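Local coordinates for PHD-type domain-containing protein (PDB 6VHF) that joins the H3K4 methyltransferase complex COMPASS as its Cfp1 subunit, seen here as the zinc-binding domain that interacts with RbBP5, at residues S21-L26 with Q71-L76; Q32-A37 with A143-T148; A43-G48 with I52-C57; F75-Q80 with A157-E162. All coordinates share one frame; numbering follows the deposited sequence.

Overall arrangement
Helix 4-46 carries one side of contacts 1, 2 and 3; the other side of contact 3 is a zinc-binding loop. Centre to centre, contact 2 is about 16 Å from contact 1 and about 18 Å from contact 3. Contact 1 brings in helix 64-77 and contact 2 helix 141-177; contact 4 joins these two, its centre about 9 Å from that of contact 1, with which it shares Phe75 and Leu76. Along the chain the segments of contacts 1 and 2 alternate, contact 3 falls between both pairs, and contact 4 opens where contact 1 ends. Contacts 3 and 4, centres about 40 Å apart, flank the chain's centre: an elongated helical bundle with its zinc finger toward one end.

Contact 1 of 4, residues S21-L26 with Q71-L76; sequences SEQIAL and QFSLFL
Gln23 reaches from helix 4-46 to Phe72, Ser73 and Leu76 of helix 64-77 and touches each with a different part of its side chain. Its NE2 donates to Ser73 OG over 3.1 Å, nearly straight at 165°, and the hydroxyl oxygen lies almost in the plane of the amide. The other end of the amide, OE1, comes within 3.3 Å of Phe72 CD2. Here the amide and the phenyl ring stand nearly perpendicular, 86° apart, and the oxygen meets the ring obliquely. Nearer the backbone the aliphatic part is used: Leu76 CD1 rests 3.6 Å from Gln23 CB and 3.7 Å from Gln23 CG.

A trans first torsion sends Gln23 CG across the gap, and the bend that follows at the second brings the amide round to Ser73. The serine hydroxyl also makes a weak hydrogen bond to Ala69 O, one turn back in its own helix, so this buried oxygen is bonded both within its helix and across the interface. Leu156 of helix 141-177 touches both Gln23 and Ser73 and covers the polar pair. The two short axes pass 10.7 Å apart with their directions at 160°: this is antiparallel packing of two helices in a three-helix bundle, a polar glutamine-serine link set among apolar neighbours.

Contact 2 of 4, residues Q32-A37 with A143-T148; sequences QLIELA and ALLTKT
Ile34 points from helix 4-46 at the backbone and side chains of Leu145 and Thr146, and its two branches divide the work. CG1 sits beside the backbone N (chi1 -62°) and the chain then runs out extended, so that CD1 ends over the start of the opposing side chain, 3.7 Å from Leu145 CB. The same methyl is equally close to the Leu145 carbonyl: CD1 to O of Leu145 is also 3.7 Å. The shorter branch, CG2, turns to the threonine, where it lies 3.7 Å from Thr146 OG1. In both pairs the side chains meet at a slant, without stacking lengthwise. The backbones come nearest at Ile34 and Thr146, whose CA atoms are 7.1 Å apart.

These are the antiparallel helices 4-46 and 141-177 of a three-helix bundle, near the end that carries the zinc finger; the side chain of Leu145 is about 11 Å from the zinc ion. The third helix, 64-77, closes in through Val66, which touches Leu145, and through His70, against which Thr148 rests. Leu63, just before that helix, packs on Ile34, so this buried isoleucine is met from the third side as well.

Thr146 OG1 is hydrogen-bonded to Gly142 O, one turn back in its own helix; toward Ile34 CG2 the same oxygen makes a van der Waals contact.

Contact 3 of 4, residues A43-G48 with I52-C57; sequences AAIAAG and ITKDIC. With ZN (zinc ion), chain B.
Ile45 and Ile52 are the closest backbone pair where the chain doubles back after helix 4-46, their CA atoms 5.9 Å apart. Gly48 breaks from the helical conformation with a positive phi of 61°. The returning segment 52-57 is irregular but held by turns: Thr53 to Ile56 forms a type I beta turn, and Thr53 OG1 accepts from Asp55 N in an ST turn. A water lies between the two runs of backbone, 2.7 Å from Ala44 O and 2.8 Å from Ile52 O, placed to donate to either, though with other acceptors nearby it may not serve both at once.

Ile45 makes the largest share of the contact. Its CG1 lies 3.5 Å from Thr53 O, the carbonyl that also accepts from Ile56 N in the turn, while its CG2 meets the aliphatic part of Lys54 at CD, 3.7 Å away. The bend of the lysine at chi2 (55°) sets CD beside that methyl. From the other segment Ile52 CG2 comes down on the carbonyl of Ala44, 3.6 Å from O.

Just after the turn Cys57 SG binds the zinc ion at 2.4 Å, in a site completed by Cys130, Cys135 and His138. Arg41 of helix 4-46 bonds Ile56 O and Trp141 of helix 141-177 bonds Cys57 O, so the backbone next to the zinc ligand is tied to both helices.

Contact 4 of 4, residues F75-Q80 with A157-E162; sequences FLQSPQ and ALQIRE
Near its C-terminal end, helix 64-77 meets helix 141-177 through a pair of glutamines, Gln77 and Gln159, at the point where the chain leaves the bundle. The two side chains cross at about a right angle, with their methylenes in touch: Gln77 CG lies 4.0 Å from Gln159 CG. From there the Gln159 side chain bends (chi2 -74°) and brings its amide over the backbone of the other helix. Its modelled OE1 is 3.4 Å from Gln77 CA and 2.9 Å from Gln77 O. Two oxygens this close suggest that the orientation of the Gln159 amide is uncertain, and with its nitrogen in that place the pair may be a hydrogen bond.

Just beyond, Ser78 fastens the chain as it turns out of the helix. Phe75 O accepts from both Ser78 N, at 3.0 Å, and Ser78 OG, at 2.7 Å; the hydroxyl approaches in the carbonyl plane at a C=O...donor angle of 147°. This double grip on one carbonyl secures the exit from the helix, ahead of the poorly ordered Pro79 and Gln80.

Leu76 and Ile160, one from each helix, both pack on Leu20 of helix 4-46, so the polar pair lies beside an apolar seam formed with the long helix. Helices 64-77 and 141-177 run roughly parallel to each other and antiparallel to helix 4-46, as two neighbouring members of a three-helix bundle.

Contact 1 of 4, residues S21-L26 with Q71-L76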
# COMPACT_ATOMS: atom_id res chain seq x y z
N SER A 21 10.01 -3.95 -1.83
CA SER A 21 9.64 -4.87 -0.76
C SER A 21 9.23 -4.12 0.50
O SER A 21 8.26 -4.51 1.17
CB SER A 21 10.77 -5.84 -0.47
OG SER A 21 10.98 -6.64 -1.61
N GLU A 22 9.95 -3.04 0.83
CA GLU A 22 9.56 -2.19 1.95
C GLU A 22 8.21 -1.53 1.70
O GLU A 22 7.40 -1.39 2.62
CB GLU A 22 10.65 -1.16 2.21
CG GLU A 22 11.93 -1.76 2.80
CD GLU A 22 13.20 -0.99 2.43
OE1 GLU A 22 14.29 -1.60 2.50
OE2 GLU A 22 13.12 0.22 2.08
N GLN A 23 7.94 -1.12 0.45
CA GLN A 23 6.62 -0.57 0.17
C GLN A 23 5.52 -1.63 0.36
O GLN A 23 4.41 -1.31 0.82
CB GLN A 23 6.57 0.01 -1.24
CG GLN A 23 5.30 0.82 -1.56
CD GLN A 23 5.05 1.99 -0.60
OE1 GLN A 23 5.93 2.37 0.17
NE2 GLN A 23 3.85 2.54 -0.62
N ILE A 24 5.80 -2.88 0.01
CA ILE A 24 4.80 -3.92 0.19
C ILE A 24 4.54 -4.15 1.67
O ILE A 24 3.38 -4.31 2.10
CB ILE A 24 5.22 -5.22 -0.52
CG1 ILE A 24 4.98 -5.10 -2.03
CG2 ILE A 24 4.50 -6.41 0.07
CD1 ILE A 24 5.57 -6.24 -2.89
N ALA A 25 5.60 -4.15 2.49
CA ALA A 25 5.45 -4.22 3.94
C ALA A 25 4.57 -3.09 4.45
O ALA A 25 3.65 -3.32 5.26
CB ALA A 25 6.82 -4.18 4.62
N LEU A 26 4.82 -1.86 3.99
CA LEU A 26 3.96 -0.75 4.38
C LEU A 26 2.51 -1.04 4.03
O LEU A 26 1.62 -0.78 4.83
CB LEU A 26 4.42 0.55 3.71
CG LEU A 26 3.54 1.78 3.96
CD1 LEU A 26 3.24 1.94 5.46
CD2 LEU A 26 4.16 3.05 3.40
N GLN A 71 -0.19 6.65 -3.12
CA GLN A 71 0.46 7.49 -4.12
C GLN A 71 1.93 7.11 -4.26
O GLN A 71 2.45 7.03 -5.37
CB GLN A 71 0.30 8.97 -3.77
CG GLN A 71 0.62 9.91 -4.93
CD GLN A 71 -0.43 9.87 -6.04
OE1 GLN A 71 -1.62 9.65 -5.78
NE2 GLN A 71 0.00 10.09 -7.28
N PHE A 72 2.59 6.84 -3.13
CA PHE A 72 3.97 6.37 -3.15
C PHE A 72 4.11 5.06 -3.92
O PHE A 72 5.14 4.83 -4.56
CB PHE A 72 4.49 6.21 -1.73
CG PHE A 72 5.98 6.22 -1.63
CD1 PHE A 72 6.74 6.95 -2.52
CD2 PHE A 72 6.63 5.48 -0.66
CE1 PHE A 72 8.12 6.97 -2.44
CE2 PHE A 72 8.01 5.48 -0.57
CZ PHE A 72 8.76 6.23 -1.46
N SER A 73 3.09 4.19 -3.85
CA SER A 73 3.13 2.96 -4.65
C SER A 73 3.13 3.28 -6.13
O SER A 73 3.88 2.67 -6.90
CB SER A 73 1.95 2.05 -4.31
OG SER A 73 2.08 1.52 -3.01
N LEU A 74 2.29 4.24 -6.54
CA LEU A 74 2.28 4.69 -7.93
C LEU A 74 3.63 5.28 -8.34
O LEU A 74 4.12 5.03 -9.44
CB LEU A 74 1.14 5.70 -8.13
CG LEU A 74 -0.24 5.18 -7.72
CD1 LEU A 74 -1.29 6.27 -7.72
CD2 LEU A 74 -0.65 4.08 -8.65
N PHE A 75 4.26 6.07 -7.46
CA PHE A 75 5.60 6.59 -7.73
C PHE A 75 6.58 5.46 -8.02
O PHE A 75 7.25 5.46 -9.06
CB PHE A 75 6.08 7.43 -6.54
CG PHE A 75 7.45 8.05 -6.70
CD1 PHE A 75 8.61 7.28 -6.65
CD2 PHE A 75 7.57 9.42 -6.89
CE1 PHE A 75 9.87 7.86 -6.79
CE2 PHE A 75 8.82 10.01 -7.03
CZ PHE A 75 9.97 9.23 -6.98
N LEU A 76 6.66 4.47 -7.12
CA LEU A 76 7.59 3.37 -7.29
C LEU A 76 7.24 2.47 -8.47
O LEU A 76 8.02 1.57 -8.80
CB LEU A 76 7.67 2.53 -6.00
CG LEU A 76 8.19 3.23 -4.74
CD1 LEU A 76 8.09 2.31 -3.53
CD2 LEU A 76 9.62 3.72 -4.90

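Contact 2 of 4, residues Q32-A37 with A143-T148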
# COMPACT_ATOMS: atom_id res chain seq x y z
N GLN A 32 -3.68 -3.82 7.96
CA GLN A 32 -4.01 -3.94 9.38
C GLN A 32 -4.75 -2.71 9.88
O GLN A 32 -5.73 -2.82 10.63
CB GLN A 32 -2.76 -4.17 10.22
CG GLN A 32 -1.94 -5.38 9.84
CD GLN A 32 -0.86 -5.64 10.87
OE1 GLN A 32 0.26 -5.14 10.75
NE2 GLN A 32 -1.19 -6.40 11.90
N LEU A 33 -4.27 -1.52 9.49
CA LEU A 33 -4.95 -0.29 9.88
C LEU A 33 -6.41 -0.31 9.44
O LEU A 33 -7.31 0.02 10.22
CB LEU A 33 -4.22 0.90 9.26
CG LEU A 33 -4.83 2.28 9.47
CD1 LEU A 33 -4.84 2.64 10.96
CD2 LEU A 33 -4.07 3.34 8.65
N ILE A 34 -6.66 -0.71 8.19
CA ILE A 34 -8.03 -0.82 7.71
C ILE A 34 -8.82 -1.82 8.54
O ILE A 34 -9.97 -1.57 8.93
CB ILE A 34 -8.04 -1.20 6.22
CG1 ILE A 34 -7.34 -0.13 5.38
CG2 ILE A 34 -9.46 -1.39 5.73
CD1 ILE A 34 -7.07 -0.59 3.95
N GLU A 35 -8.22 -2.98 8.83
CA GLU A 35 -8.87 -3.93 9.72
C GLU A 35 -9.14 -3.31 11.09
O GLU A 35 -10.22 -3.50 11.66
CB GLU A 35 -8.01 -5.19 9.87
CG GLU A 35 -8.81 -6.48 9.84
CD GLU A 35 -7.93 -7.73 9.83
OE1 GLU A 35 -7.94 -8.47 10.84
OE2 GLU A 35 -7.22 -7.97 8.80
N LEU A 36 -8.17 -2.59 11.66
CA LEU A 36 -8.41 -1.98 12.97
C LEU A 36 -9.57 -0.99 12.90
O LEU A 36 -10.39 -0.92 13.83
CB LEU A 36 -7.14 -1.31 13.48
CG LEU A 36 -7.28 -0.31 14.64
CD1 LEU A 36 -7.84 -0.98 15.88
CD2 LEU A 36 -5.97 0.37 14.95
N ALA A 37 -9.68 -0.25 11.80
CA ALA A 37 -10.76 0.72 11.64
C ALA A 37 -12.10 0.02 11.55
O ALA A 37 -13.06 0.41 12.24
CB ALA A 37 -10.52 1.58 10.39
N ALA A 143 -14.30 -1.79 1.85
CA ALA A 143 -13.99 -2.67 0.73
C ALA A 143 -13.13 -1.98 -0.32
O ALA A 143 -12.29 -2.63 -0.95
CB ALA A 143 -15.28 -3.18 0.09
N LEU A 144 -13.29 -0.67 -0.51
CA LEU A 144 -12.52 -0.02 -1.56
C LEU A 144 -11.05 0.16 -1.17
O LEU A 144 -10.17 -0.13 -1.98
CB LEU A 144 -13.17 1.31 -1.93
CG LEU A 144 -14.56 1.11 -2.54
CD1 LEU A 144 -15.07 2.38 -3.20
CD2 LEU A 144 -14.57 -0.04 -3.53
N LEU A 145 -10.78 0.64 0.05
CA LEU A 145 -9.40 0.78 0.51
C LEU A 145 -8.70 -0.58 0.59
O LEU A 145 -7.50 -0.68 0.29
CB LEU A 145 -9.36 1.45 1.89
CG LEU A 145 -9.77 2.90 2.13
CD1 LEU A 145 -9.38 3.33 3.55
CD2 LEU A 145 -9.13 3.81 1.10
N THR A 146 -9.42 -1.61 1.05
CA THR A 146 -8.87 -2.96 1.00
C THR A 146 -8.46 -3.33 -0.43
O THR A 146 -7.37 -3.86 -0.66
CB THR A 146 -9.88 -3.97 1.54
OG1 THR A 146 -9.98 -3.84 2.96
CG2 THR A 146 -9.48 -5.41 1.17
N LYS A 147 -9.33 -3.04 -1.39
CA LYS A 147 -9.09 -3.38 -2.79
C LYS A 147 -7.90 -2.61 -3.35
O LYS A 147 -7.07 -3.18 -4.07
CB LYS A 147 -10.35 -3.12 -3.60
CG LYS A 147 -10.23 -3.31 -5.11
CD LYS A 147 -11.58 -3.19 -5.83
CE LYS A 147 -11.48 -2.26 -7.04
NZ LYS A 147 -10.18 -2.42 -7.80
N THR A 148 -7.79 -1.32 -3.03
CA THR A 148 -6.65 -0.55 -3.51
C THR A 148 -5.34 -1.13 -3.00
O THR A 148 -4.39 -1.35 -3.77
CB THR A 148 -6.76 0.90 -3.08
OG1 THR A 148 -8.02 1.42 -3.50
CG2 THR A 148 -5.63 1.71 -3.71

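Contact 3 of 4, residues A43-G48 with I52-C57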
# COMPACT_ATOMS: atom_id res chain seq x y z
N ALA A 43 -17.16 -2.28 17.04
CA ALA A 43 -17.31 -2.17 18.49
C ALA A 43 -18.22 -1.00 18.87
O ALA A 43 -19.06 -1.13 19.78
CB ALA A 43 -15.95 -2.02 19.17
N ALA A 44 -18.05 0.16 18.22
CA ALA A 44 -18.89 1.32 18.54
C ALA A 44 -20.36 1.04 18.28
O ALA A 44 -21.23 1.45 19.06
CB ALA A 44 -18.41 2.54 17.73
N ILE A 45 -20.67 0.31 17.20
CA ILE A 45 -22.06 -0.03 16.93
C ILE A 45 -22.57 -1.05 17.95
O ILE A 45 -23.71 -0.95 18.43
CB ILE A 45 -22.21 -0.52 15.48
CG1 ILE A 45 -21.94 0.63 14.52
CG2 ILE A 45 -23.62 -1.03 15.22
CD1 ILE A 45 -21.86 0.22 13.08
N ALA A 46 -21.74 -2.01 18.34
CA ALA A 46 -22.18 -3.02 19.30
C ALA A 46 -22.40 -2.44 20.70
O ALA A 46 -23.16 -3.01 21.49
CB ALA A 46 -21.18 -4.18 19.37
N ALA A 47 -21.75 -1.31 21.01
CA ALA A 47 -21.85 -0.76 22.36
C ALA A 47 -23.19 -0.10 22.64
O ALA A 47 -23.46 0.25 23.80
CB ALA A 47 -20.72 0.26 22.59
N GLY A 48 -24.03 0.07 21.63
CA GLY A 48 -25.31 0.72 21.84
C GLY A 48 -25.19 2.15 22.33
O GLY A 48 -25.89 2.54 23.26
N ILE A 52 -25.39 6.10 17.52
CA ILE A 52 -24.37 5.36 16.76
C ILE A 52 -25.04 4.08 16.30
O ILE A 52 -25.05 3.06 16.99
CB ILE A 52 -23.10 5.15 17.57
CG1 ILE A 52 -22.42 6.50 17.72
CG2 ILE A 52 -22.14 4.18 16.87
CD1 ILE A 52 -21.44 6.55 18.83
N THR A 53 -25.65 4.15 15.12
CA THR A 53 -26.41 3.09 14.49
C THR A 53 -25.54 2.39 13.44
O THR A 53 -24.37 2.74 13.23
CB THR A 53 -27.69 3.67 13.87
OG1 THR A 53 -27.40 4.18 12.56
CG2 THR A 53 -28.19 4.82 14.68
N LYS A 54 -26.12 1.41 12.75
CA LYS A 54 -25.46 0.66 11.69
C LYS A 54 -25.25 1.49 10.43
O LYS A 54 -24.46 1.09 9.57
CB LYS A 54 -26.25 -0.61 11.34
CG LYS A 54 -26.41 -1.68 12.46
CD LYS A 54 -27.03 -1.15 13.79
CE LYS A 54 -28.38 -0.45 13.59
NZ LYS A 54 -28.84 0.11 14.89
N ASP A 55 -25.95 2.61 10.28
CA ASP A 55 -25.70 3.57 9.21
C ASP A 55 -24.44 4.38 9.44
O ASP A 55 -24.05 5.15 8.56
CB ASP A 55 -26.89 4.53 9.07
CG ASP A 55 -28.22 3.82 8.92
OD1 ASP A 55 -29.16 4.13 9.69
OD2 ASP A 55 -28.32 2.95 8.02
N ILE A 56 -23.82 4.26 10.61
CA ILE A 56 -22.62 5.04 10.93
C ILE A 56 -21.51 4.74 9.92
O ILE A 56 -21.26 3.58 9.57
CB ILE A 56 -22.18 4.74 12.37
CG1 ILE A 56 -22.91 5.66 13.35
CG2 ILE A 56 -20.65 4.85 12.52
CD1 ILE A 56 -22.60 7.11 13.15
N CYS A 57 -20.85 5.80 9.45
CA CYS A 57 -19.75 5.66 8.49
C CYS A 57 -18.58 4.90 9.11
O CYS A 57 -18.25 3.79 8.68
CB CYS A 57 -19.28 7.03 8.01
SG CYS A 57 -17.79 6.93 6.93
ZN ZN B . -17.56 9.29 6.44
O HOH W 1 -23.83 2.19 19.38

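Contact 4 of 4, residues F75-Q80 with A157-E162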
# COMPACT_ATOMS: atom_id res chain seq x y z
N PHE A 75 4.26 6.07 -7.46
CA PHE A 75 5.60 6.59 -7.73
C PHE A 75 6.58 5.46 -8.02
O PHE A 75 7.25 5.46 -9.06
CB PHE A 75 6.08 7.43 -6.54
CG PHE A 75 7.45 8.05 -6.70
CD1 PHE A 75 8.61 7.28 -6.65
CD2 PHE A 75 7.57 9.42 -6.89
CE1 PHE A 75 9.87 7.86 -6.79
CE2 PHE A 75 8.82 10.01 -7.03
CZ PHE A 75 9.97 9.23 -6.98
N LEU A 76 6.66 4.47 -7.12
CA LEU A 76 7.59 3.37 -7.29
C LEU A 76 7.24 2.47 -8.47
O LEU A 76 8.02 1.57 -8.80
CB LEU A 76 7.67 2.53 -6.00
CG LEU A 76 8.19 3.23 -4.74
CD1 LEU A 76 8.09 2.31 -3.53
CD2 LEU A 76 9.62 3.72 -4.90
N GLN A 77 6.11 2.68 -9.13
CA GLN A 77 5.80 1.89 -10.31
C GLN A 77 6.27 2.55 -11.60
O GLN A 77 6.29 1.89 -12.65
CB GLN A 77 4.30 1.62 -10.38
CG GLN A 77 3.84 0.55 -9.40
CD GLN A 77 2.33 0.46 -9.34
OE1 GLN A 77 1.71 0.74 -8.31
NE2 GLN A 77 1.73 0.08 -10.46
N SER A 78 6.66 3.89 -11.54
CA SER A 78 7.31 4.71 -12.56
C SER A 78 8.82 4.53 -12.47
O SER A 78 9.39 4.52 -11.37
CB SER A 78 6.98 6.18 -12.37
OG SER A 78 7.84 6.76 -11.40
N PRO A 79 9.47 4.42 -13.63
CA PRO A 79 10.91 4.17 -13.62
C PRO A 79 11.72 5.38 -13.16
O PRO A 79 12.88 5.21 -12.79
CB PRO A 79 11.20 3.76 -15.08
CG PRO A 79 10.13 4.44 -15.87
CD PRO A 79 8.92 4.51 -14.98
N GLN A 80 11.12 6.58 -13.10
CA GLN A 80 11.76 7.73 -12.46
C GLN A 80 11.85 7.54 -10.95
O GLN A 80 12.38 8.40 -10.24
CB GLN A 80 11.03 9.05 -12.75
CG GLN A 80 10.59 9.31 -14.21
CD GLN A 80 9.48 8.39 -14.74
OE1 GLN A 80 8.47 8.18 -14.09
NE2 GLN A 80 9.66 7.87 -15.95
N ALA A 157 4.66 -6.30 -6.51
CA ALA A 157 5.32 -7.60 -6.70
C ALA A 157 5.60 -7.87 -8.17
O ALA A 157 6.64 -8.43 -8.51
CB ALA A 157 4.48 -8.73 -6.10
N LEU A 158 4.68 -7.48 -9.06
CA LEU A 158 4.93 -7.55 -10.49
C LEU A 158 6.19 -6.76 -10.87
O LEU A 158 7.05 -7.26 -11.59
CB LEU A 158 3.73 -7.01 -11.25
CG LEU A 158 3.69 -7.03 -12.78
CD1 LEU A 158 2.24 -7.21 -13.21
CD2 LEU A 158 4.28 -5.75 -13.40
N GLN A 159 6.29 -5.52 -10.38
CA GLN A 159 7.49 -4.72 -10.62
C GLN A 159 8.75 -5.44 -10.17
O GLN A 159 9.77 -5.41 -10.87
CB GLN A 159 7.37 -3.36 -9.92
CG GLN A 159 6.25 -2.48 -10.46
CD GLN A 159 6.58 -1.87 -11.82
OE1 GLN A 159 7.16 -0.79 -11.91
NE2 GLN A 159 6.19 -2.57 -12.89
N ILE A 160 8.72 -6.09 -9.00
CA ILE A 160 9.92 -6.81 -8.57
C ILE A 160 10.28 -7.88 -9.59
O ILE A 160 11.45 -8.04 -9.96
CB ILE A 160 9.72 -7.40 -7.16
CG1 ILE A 160 9.90 -6.32 -6.09
CG2 ILE A 160 10.69 -8.56 -6.92
CD1 ILE A 160 9.28 -6.72 -4.68
N ARG A 161 9.28 -8.61 -10.10
CA ARG A 161 9.55 -9.67 -11.06
C ARG A 161 10.12 -9.11 -12.36
O ARG A 161 11.01 -9.73 -12.96
CB ARG A 161 8.29 -10.47 -11.35
CG ARG A 161 7.84 -11.35 -10.19
CD ARG A 161 6.81 -12.37 -10.68
NE ARG A 161 5.57 -11.72 -11.09
CZ ARG A 161 4.63 -11.37 -10.22
NH1 ARG A 161 4.84 -11.61 -8.93
NH2 ARG A 161 3.50 -10.77 -10.62
N GLU A 162 9.62 -7.97 -12.82
CA GLU A 162 10.19 -7.38 -14.02
C GLU A 162 11.65 -7.02 -13.78
O GLU A 162 12.50 -7.23 -14.67
CB GLU A 162 9.38 -6.17 -14.46
CG GLU A 162 8.00 -6.52 -15.01
CD GLU A 162 7.21 -5.30 -15.47
OE1 GLU A 162 6.41 -5.42 -16.44
OE2 GLU A 162 7.40 -4.22 -14.87